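Local atomic coordinates of ParA (Salmonella enterica subsp. enterica serovar Newport str. SL317, PDB entry 3EZF), a protein that probably binds and hydrolyses ATP to partition plasmid DNA and, in its ADP-bound state, represses transcription of its own operon. Residues I89-I93 and L143-L147; Q232-R237 and L264-A269. All blocks are in the same frame, centred on the assembly; numbering follows the deposited sequence.

Contact 1: residues I89-I93 and L143-L147; sequences IQNVI and LRHDL
Leu143 reaches from a 3-10 turn to the first turn of helix 89-98. Its CG lies anti to the carbonyl carbon (chi1 -63°), which aims both methyls at the helix. CB and CG carry the fork toward the helix; CD1 meets CG1 of Val92 at 3.7 Å, and CD2 touches both CD1 and CG2 of Ile89, its distance to Ile89 CD1 being 3.8 Å. Leu143 crosses each partner at about a right angle, one branch for each, and Phe44 of strand 43-44 also packs on all three. Helix 89-98 belongs to the helix-turn-helix region of ParA, whereas residues 143-147 lie between helix 129-138 and strand 149-153 of the P-loop NTPase fold, so the contact joins the presumed DNA-binding part to the P-loop NTPase part. Ile93, one residue on from Val92, meets polar groups instead: its CG1 rests 3.6 Å from the carbonyl O of Leu143, and its CG2 and CD1 lie against the carboxylate of Asp146. The side chains of Ile93 and Asp146 cross at about a right angle; the carboxylate is salt-bridged beyond the two segments, OD2 to Lys103 and OD1 to Arg137, beside a bound sulfate. Within the turn, Asp146 N donates to Leu143 O at 3.0 Å.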
ATOM      1  N   ILE A  89      -9.700 -31.642 -10.275  1.00 45.23           N
ATOM      2  CA  ILE A  89      -9.637 -30.694 -11.373  1.00 41.70           C
ATOM      3  C   ILE A  89      -8.904 -31.335 -12.548  1.00 42.64           C
ATOM      4  O   ILE A  89      -9.215 -31.044 -13.703  1.00 45.29           O
ATOM      5  CB  ILE A  89      -8.871 -29.392 -10.976  1.00 42.83           C
ATOM      6  CG1 ILE A  89      -9.601 -28.656  -9.844  1.00 39.39           C
ATOM      7  CG2 ILE A  89      -8.718 -28.484 -12.196  1.00 38.71           C
ATOM      8  CD1 ILE A  89     -10.938 -28.120 -10.238  1.00 46.80           C
ATOM      9  N   GLN A  90      -7.937 -32.208 -12.263  1.00 40.64           N
ATOM     10  CA  GLN A  90      -7.175 -32.859 -13.339  1.00 42.05           C
ATOM     11  C   GLN A  90      -7.957 -33.971 -13.980  1.00 39.42           C
ATOM     12  O   GLN A  90      -7.900 -34.148 -15.195  1.00 39.07           O
ATOM     13  CB  GLN A  90      -5.840 -33.429 -12.841  1.00 44.39           C
ATOM     14  CG  GLN A  90      -4.601 -32.657 -13.319  1.00 45.02           C
ATOM     15  CD  GLN A  90      -4.497 -32.537 -14.829  1.00 43.90           C
ATOM     16  OE1 GLN A  90      -4.098 -31.498 -15.347  1.00 47.75           O
ATOM     17  NE2 GLN A  90      -4.839 -33.595 -15.536  1.00 41.69           N
ATOM     18  N   ASN A  91      -8.664 -34.737 -13.157  1.00 41.62           N
ATOM     19  CA  ASN A  91      -9.502 -35.825 -13.654  1.00 45.23           C
ATOM     20  C   ASN A  91     -10.501 -35.253 -14.675  1.00 44.61           C
ATOM     21  O   ASN A  91     -10.627 -35.771 -15.794  1.00 38.74           O
ATOM     22  CB  ASN A  91     -10.252 -36.480 -12.489  1.00 47.80           C
ATOM     23  CG  ASN A  91      -9.318 -37.163 -11.503  1.00 51.11           C
ATOM     24  OD1 ASN A  91      -9.751 -37.697 -10.474  1.00 51.14           O
ATOM     25  ND2 ASN A  91      -8.032 -37.149 -11.811  1.00 56.20           N
ATOM     26  N   VAL A  92     -11.189 -34.179 -14.277  1.00 39.54           N
ATOM     27  CA  VAL A  92     -12.151 -33.493 -15.127  1.00 41.21           C
ATOM     28  C   VAL A  92     -11.487 -33.010 -16.423  1.00 45.25           C
ATOM     29  O   VAL A  92     -12.043 -33.172 -17.517  1.00 45.79           O
ATOM     30  CB  VAL A  92     -12.765 -32.271 -14.405  1.00 42.77           C
ATOM     31  CG1 VAL A  92     -13.710 -31.504 -15.352  1.00 36.59           C
ATOM     32  CG2 VAL A  92     -13.517 -32.736 -13.169  1.00 39.27           C
ATOM     33  N   ILE A  93     -10.312 -32.396 -16.297  1.00 42.81           N
ATOM     34  CA  ILE A  93      -9.581 -31.912 -17.460  1.00 42.69           C
ATOM     35  C   ILE A  93      -9.189 -33.075 -18.352  1.00 44.40           C
ATOM     36  O   ILE A  93      -9.208 -32.964 -19.574  1.00 47.98           O
ATOM     37  CB  ILE A  93      -8.310 -31.176 -17.046  1.00 43.81           C
ATOM     38  CG1 ILE A  93      -8.697 -29.879 -16.339  1.00 42.66           C
ATOM     39  CG2 ILE A  93      -7.417 -30.929 -18.263  1.00 42.12           C
ATOM     40  CD1 ILE A  93      -7.545 -29.173 -15.680  1.00 38.21           C
ATOM     41  N   LEU A 143     -12.834 -25.099 -16.892  1.00 48.48           N
ATOM     42  CA  LEU A 143     -11.930 -26.241 -16.704  1.00 45.68           C
ATOM     43  C   LEU A 143     -11.562 -26.896 -18.033  1.00 44.73           C
ATOM     44  O   LEU A 143     -10.460 -27.406 -18.207  1.00 48.17           O
ATOM     45  CB  LEU A 143     -12.556 -27.293 -15.783  1.00 46.02           C
ATOM     46  CG  LEU A 143     -12.884 -26.956 -14.321  1.00 46.09           C
ATOM     47  CD1 LEU A 143     -13.438 -28.198 -13.641  1.00 54.29           C
ATOM     48  CD2 LEU A 143     -11.657 -26.506 -13.581  1.00 44.99           C
ATOM     49  N   ARG A 144     -12.492 -26.877 -18.972  1.00 44.58           N
ATOM     50  CA  ARG A 144     -12.267 -27.446 -20.295  1.00 47.60           C
ATOM     51  C   ARG A 144     -11.127 -26.742 -21.016  1.00 47.20           C
ATOM     52  O   ARG A 144     -10.685 -27.191 -22.073  1.00 51.06           O
ATOM     53  CB  ARG A 144     -13.525 -27.282 -21.135  1.00 47.18           C
ATOM     54  CG  ARG A 144     -14.066 -25.865 -21.077  1.00 47.19           C
ATOM     55  CD  ARG A 144     -15.004 -25.590 -22.218  1.00 51.36           C
ATOM     56  NE  ARG A 144     -14.300 -25.699 -23.491  1.00 59.74           N
ATOM     57  CZ  ARG A 144     -14.848 -25.416 -24.661  1.00 59.85           C
ATOM     58  NH1 ARG A 144     -16.117 -25.007 -24.701  1.00 51.82           N
ATOM     59  NH2 ARG A 144     -14.126 -25.541 -25.773  1.00 56.26           N
ATOM     60  N   HIS A 145     -10.676 -25.621 -20.463  1.00 49.24           N
ATOM     61  CA  HIS A 145      -9.596 -24.854 -21.074  1.00 49.24           C
ATOM     62  C   HIS A 145      -8.222 -25.254 -20.558  1.00 47.76           C
ATOM     63  O   HIS A 145      -7.225 -24.953 -21.192  1.00 47.76           O
ATOM     64  CB  HIS A 145      -9.792 -23.353 -20.838  1.00 51.91           C
ATOM     65  CG  HIS A 145     -11.044 -22.796 -21.438  1.00 53.81           C
ATOM     66  ND1 HIS A 145     -11.336 -22.892 -22.780  1.00 52.75           N
ATOM     67  CD2 HIS A 145     -12.088 -22.137 -20.872  1.00 53.76           C
ATOM     68  CE1 HIS A 145     -12.505 -22.320 -23.019  1.00 55.35           C
ATOM     69  NE2 HIS A 145     -12.979 -21.856 -21.878  1.00 57.09           N
ATOM     70  N   ASP A 146      -8.168 -25.931 -19.414  1.00 48.52           N
ATOM     71  CA  ASP A 146      -6.890 -26.347 -18.840  1.00 51.86           C
ATOM     72  C   ASP A 146      -5.994 -25.114 -18.848  1.00 49.27           C
ATOM     73  O   ASP A 146      -4.849 -25.171 -19.273  1.00 49.40           O
ATOM     74  CB  ASP A 146      -6.255 -27.446 -19.700  1.00 54.37           C
ATOM     75  CG  ASP A 146      -5.216 -28.268 -18.941  1.00 55.14           C
ATOM     76  OD1 ASP A 146      -4.804 -27.846 -17.844  1.00 56.76           O
ATOM     77  OD2 ASP A 146      -4.811 -29.336 -19.448  1.00 50.44           O
ATOM     78  N   LEU A 147      -6.543 -23.993 -18.394  1.00 49.84           N
ATOM     79  CA  LEU A 147      -5.829 -22.716 -18.352  1.00 45.00           C
ATOM     80  C   LEU A 147      -4.511 -22.746 -17.572  1.00 45.39           C
ATOM     81  O   LEU A 147      -4.427 -23.309 -16.476  1.00 46.14           O
ATOM     82  CB  LEU A 147      -6.759 -21.649 -17.767  1.00 42.88           C
ATOM     83  CG  LEU A 147      -7.230 -20.532 -18.700  1.00 45.35           C
ATOM     84  CD1 LEU A 147      -7.568 -21.094 -20.063  1.00 41.79           C
ATOM     85  CD2 LEU A 147      -8.423 -19.807 -18.073  1.00 42.86           C
TER

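Contact 2: residues Q232-R237 and L264-A269; sequences QYEILR and LNGLAA. Unlike the reference sequence in segment 232-237: Gln232 (reference Pro), Tyr233 (reference Ser), Ile235 (reference Val).
OD1 of Asn265 accepts a nearly straight hydrogen bond from the backbone N of Leu236 (3.2 Å, N-H...O angle 175°), the N-H standing well above the plane of the side-chain carbonyl. The other end of the same amide, ND2, donates to the backbone O of Gln232 at 2.7 Å; that bond is bent at the hydrogen, although ND2 sits in the carbonyl plane of Gln232. Pro261 O and Trp219 NE1 add further bonds, to ND2 and Gln232 O respectively. One buried amide therefore ties the loop at 232-234 and the first turn of helix 235-241 to helix 261-267. Both helices belong to the P-loop NTPase fold, and they flank strand 250-254 of its parallel sheet in sequence. Beside the amide, the Tyr233 ring lies between the side chains of Gln232 and Leu264: CG of Leu264 makes a CH-pi contact over one face, 3.9 Å from the ring centroid, while CB of Leu264 touches CD2 of Tyr233. A water lies between the two backbones, 3.0 Å from Asn265 O and 3.1 Å from Tyr233 O. Leu236, its CG anti to the backbone N (chi1 -155°), brings CD1 to CA of Gly266, 3.7 Å away. The Arg237 guanidinium turns an edge to the carbonyl O of Ala269, while its NH1 forms a salt bridge with Asp242.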
ATOM      1  N   GLN A 232      16.170  -0.468 -21.255  1.00 48.01           N
ATOM      2  CA  GLN A 232      15.600  -0.616 -19.924  1.00 47.56           C
ATOM      3  C   GLN A 232      14.119  -0.899 -19.841  1.00 44.54           C
ATOM      4  O   GLN A 232      13.650  -1.360 -18.813  1.00 45.80           O
ATOM      5  CB  GLN A 232      15.891   0.621 -19.079  1.00 47.04           C
ATOM      6  CG  GLN A 232      15.224   1.868 -19.595  1.00 45.89           C
ATOM      7  CD  GLN A 232      15.517   3.063 -18.744  1.00 45.00           C
ATOM      8  OE1 GLN A 232      15.508   4.186 -19.238  1.00 45.85           O
ATOM      9  NE2 GLN A 232      15.771   2.837 -17.450  1.00 44.04           N
ATOM     10  N   TYR A 233      13.376  -0.623 -20.904  1.00 45.70           N
ATOM     11  CA  TYR A 233      11.930  -0.839 -20.861  1.00 46.52           C
ATOM     12  C   TYR A 233      11.432  -2.031 -21.672  1.00 44.94           C
ATOM     13  O   TYR A 233      10.235  -2.188 -21.880  1.00 48.92           O
ATOM     14  CB  TYR A 233      11.195   0.449 -21.289  1.00 43.57           C
ATOM     15  CG  TYR A 233      11.501   1.642 -20.395  1.00 46.26           C
ATOM     16  CD1 TYR A 233      11.773   2.900 -20.939  1.00 43.70           C
ATOM     17  CD2 TYR A 233      11.533   1.506 -19.000  1.00 45.09           C
ATOM     18  CE1 TYR A 233      12.071   3.988 -20.119  1.00 44.68           C
ATOM     19  CE2 TYR A 233      11.828   2.590 -18.171  1.00 47.26           C
ATOM     20  CZ  TYR A 233      12.097   3.828 -18.736  1.00 46.82           C
ATOM     21  OH  TYR A 233      12.396   4.898 -17.917  1.00 45.21           O
ATOM     22  N   GLU A 234      12.349  -2.879 -22.121  1.00 45.89           N
ATOM     23  CA  GLU A 234      11.973  -4.053 -22.891  1.00 44.56           C
ATOM     24  C   GLU A 234      12.506  -5.308 -22.226  1.00 44.31           C
ATOM     25  O   GLU A 234      12.351  -6.404 -22.764  1.00 44.15           O
ATOM     26  CB  GLU A 234      12.526  -3.982 -24.313  1.00 45.20           C
ATOM     27  CG  GLU A 234      12.090  -2.770 -25.113  1.00 55.72           C
ATOM     28  CD  GLU A 234      12.578  -2.805 -26.570  1.00 59.99           C
ATOM     29  OE1 GLU A 234      13.500  -3.588 -26.881  1.00 61.01           O
ATOM     30  OE2 GLU A 234      12.046  -2.041 -27.407  1.00 63.54           O
ATOM     31  N   ILE A 235      13.136  -5.155 -21.062  1.00 44.67           N
ATOM     32  CA  ILE A 235      13.694  -6.305 -20.355  1.00 43.25           C
ATOM     33  C   ILE A 235      12.636  -7.339 -19.979  1.00 42.23           C
ATOM     34  O   ILE A 235      12.825  -8.523 -20.217  1.00 40.09           O
ATOM     35  CB  ILE A 235      14.425  -5.904 -19.058  1.00 41.79           C
ATOM     36  CG1 ILE A 235      15.333  -4.693 -19.292  1.00 37.63           C
ATOM     37  CG2 ILE A 235      15.251  -7.082 -18.573  1.00 39.79           C
ATOM     38  CD1 ILE A 235      16.328  -4.879 -20.418  1.00 39.65           C
ATOM     39  N   LEU A 236      11.528  -6.886 -19.395  1.00 44.73           N
ATOM     40  CA  LEU A 236      10.445  -7.789 -18.981  1.00 43.72           C
ATOM     41  C   LEU A 236       9.989  -8.714 -20.114  1.00 41.15           C
ATOM     42  O   LEU A 236       9.797  -9.894 -19.897  1.00 38.29           O
ATOM     43  CB  LEU A 236       9.230  -6.986 -18.459  1.00 42.83           C
ATOM     44  CG  LEU A 236       8.239  -7.632 -17.472  1.00 40.58           C
ATOM     45  CD1 LEU A 236       6.920  -6.898 -17.563  1.00 39.54           C
ATOM     46  CD2 LEU A 236       8.013  -9.086 -17.767  1.00 40.25           C
ATOM     47  N   ARG A 237       9.818  -8.182 -21.320  1.00 42.30           N
ATOM     48  CA  ARG A 237       9.367  -8.998 -22.442  1.00 43.52           C
ATOM     49  C   ARG A 237      10.460  -9.928 -22.934  1.00 43.37           C
ATOM     50  O   ARG A 237      10.184 -11.037 -23.366  1.00 49.04           O
ATOM     51  CB  ARG A 237       8.915  -8.115 -23.619  1.00 48.18           C
ATOM     52  CG  ARG A 237       7.476  -8.351 -24.139  1.00 51.28           C
ATOM     53  CD  ARG A 237       7.197  -9.694 -24.837  1.00 49.69           C
ATOM     54  NE  ARG A 237       5.742  -9.929 -24.870  1.00 57.87           N
ATOM     55  CZ  ARG A 237       5.109 -10.887 -25.555  1.00 56.84           C
ATOM     56  NH1 ARG A 237       5.774 -11.755 -26.310  1.00 58.21           N
ATOM     57  NH2 ARG A 237       3.788 -10.983 -25.476  1.00 52.83           N
ATOM     58  N   LEU A 264       6.735   0.925 -16.424  1.00 42.54           N
ATOM     59  CA  LEU A 264       7.114   1.091 -17.823  1.00 45.92           C
ATOM     60  C   LEU A 264       7.369  -0.264 -18.500  1.00 48.31           C
ATOM     61  O   LEU A 264       6.893  -0.513 -19.609  1.00 51.00           O
ATOM     62  CB  LEU A 264       8.367   1.972 -17.925  1.00 51.47           C
ATOM     63  CG  LEU A 264       8.319   3.511 -17.904  1.00 51.30           C
ATOM     64  CD1 LEU A 264       7.920   4.016 -19.260  1.00 52.42           C
ATOM     65  CD2 LEU A 264       7.368   4.013 -16.853  1.00 51.58           C
ATOM     66  N   ASN A 265       8.122  -1.136 -17.839  1.00 48.73           N
ATOM     67  CA  ASN A 265       8.401  -2.453 -18.392  1.00 47.02           C
ATOM     68  C   ASN A 265       7.091  -3.210 -18.503  1.00 47.46           C
ATOM     69  O   ASN A 265       6.858  -3.900 -19.498  1.00 54.39           O
ATOM     70  CB  ASN A 265       9.389  -3.220 -17.509  1.00 46.63           C
ATOM     71  CG  ASN A 265      10.813  -3.150 -18.032  1.00 47.66           C
ATOM     72  OD1 ASN A 265      11.142  -3.728 -19.067  1.00 50.55           O
ATOM     73  ND2 ASN A 265      11.659  -2.435 -17.322  1.00 50.49           N
ATOM     74  N   GLY A 266       6.231  -3.084 -17.494  1.00 39.21           N
ATOM     75  CA  GLY A 266       4.948  -3.758 -17.552  1.00 40.96           C
ATOM     76  C   GLY A 266       4.123  -3.332 -18.764  1.00 40.00           C
ATOM     77  O   GLY A 266       3.748  -4.156 -19.589  1.00 39.40           O
ATOM     78  N   LEU A 267       3.831  -2.041 -18.869  1.00 40.02           N
ATOM     79  CA  LEU A 267       3.058  -1.534 -19.989  1.00 41.76           C
ATOM     80  C   LEU A 267       3.684  -1.899 -21.317  1.00 43.39           C
ATOM     81  O   LEU A 267       2.975  -2.132 -22.296  1.00 43.05           O
ATOM     82  CB  LEU A 267       2.964  -0.011 -19.934  1.00 43.07           C
ATOM     83  CG  LEU A 267       2.057   0.644 -18.908  1.00 38.92           C
ATOM     84  CD1 LEU A 267       2.039   2.117 -19.171  1.00 39.42           C
ATOM     85  CD2 LEU A 267       0.654   0.081 -19.013  1.00 39.19           C
ATOM     86  N   ALA A 268       5.013  -1.934 -21.347  1.00 45.69           N
ATOM     87  CA  ALA A 268       5.759  -2.226 -22.576  1.00 46.51           C
ATOM     88  C   ALA A 268       5.734  -3.673 -23.078  1.00 42.59           C
ATOM     89  O   ALA A 268       6.227  -3.947 -24.164  1.00 46.39           O
ATOM     90  CB  ALA A 268       7.222  -1.761 -22.406  1.00 40.80           C
ATOM     91  N   ALA A 269       5.160  -4.589 -22.308  1.00 41.96           N
ATOM     92  CA  ALA A 269       5.147  -5.991 -22.698  1.00 43.13           C
ATOM     93  C   ALA A 269       3.766  -6.594 -22.702  1.00 45.14           C
ATOM     94  O   ALA A 269       3.593  -7.746 -23.111  1.00 48.11           O
ATOM     95  CB  ALA A 269       6.031  -6.786 -21.756  1.00 44.86           C
TER
HETATM   96  O   HOH W   1       9.050  -4.960 -21.236  1.00 45.54           O

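The two contacts lie on opposite sides of the chain's centre, their own centres about 32 Å apart, and share no helix or strand. Both are largely buried, but contact 1 joins two different parts of the protein, whereas contact 2 stays within the P-loop NTPase fold. Their chemistry differs: contact 1 has no hydrogen bond across it and rests on aliphatic branches, with its one carboxylate paired to basic residues beyond the two segments. In contact 2 a side-chain amide bonds directly to backbone groups, a water lies between main chains, and an aromatic face adds to the packing. Contact 2 also buries more surface, 469 against 282 Å².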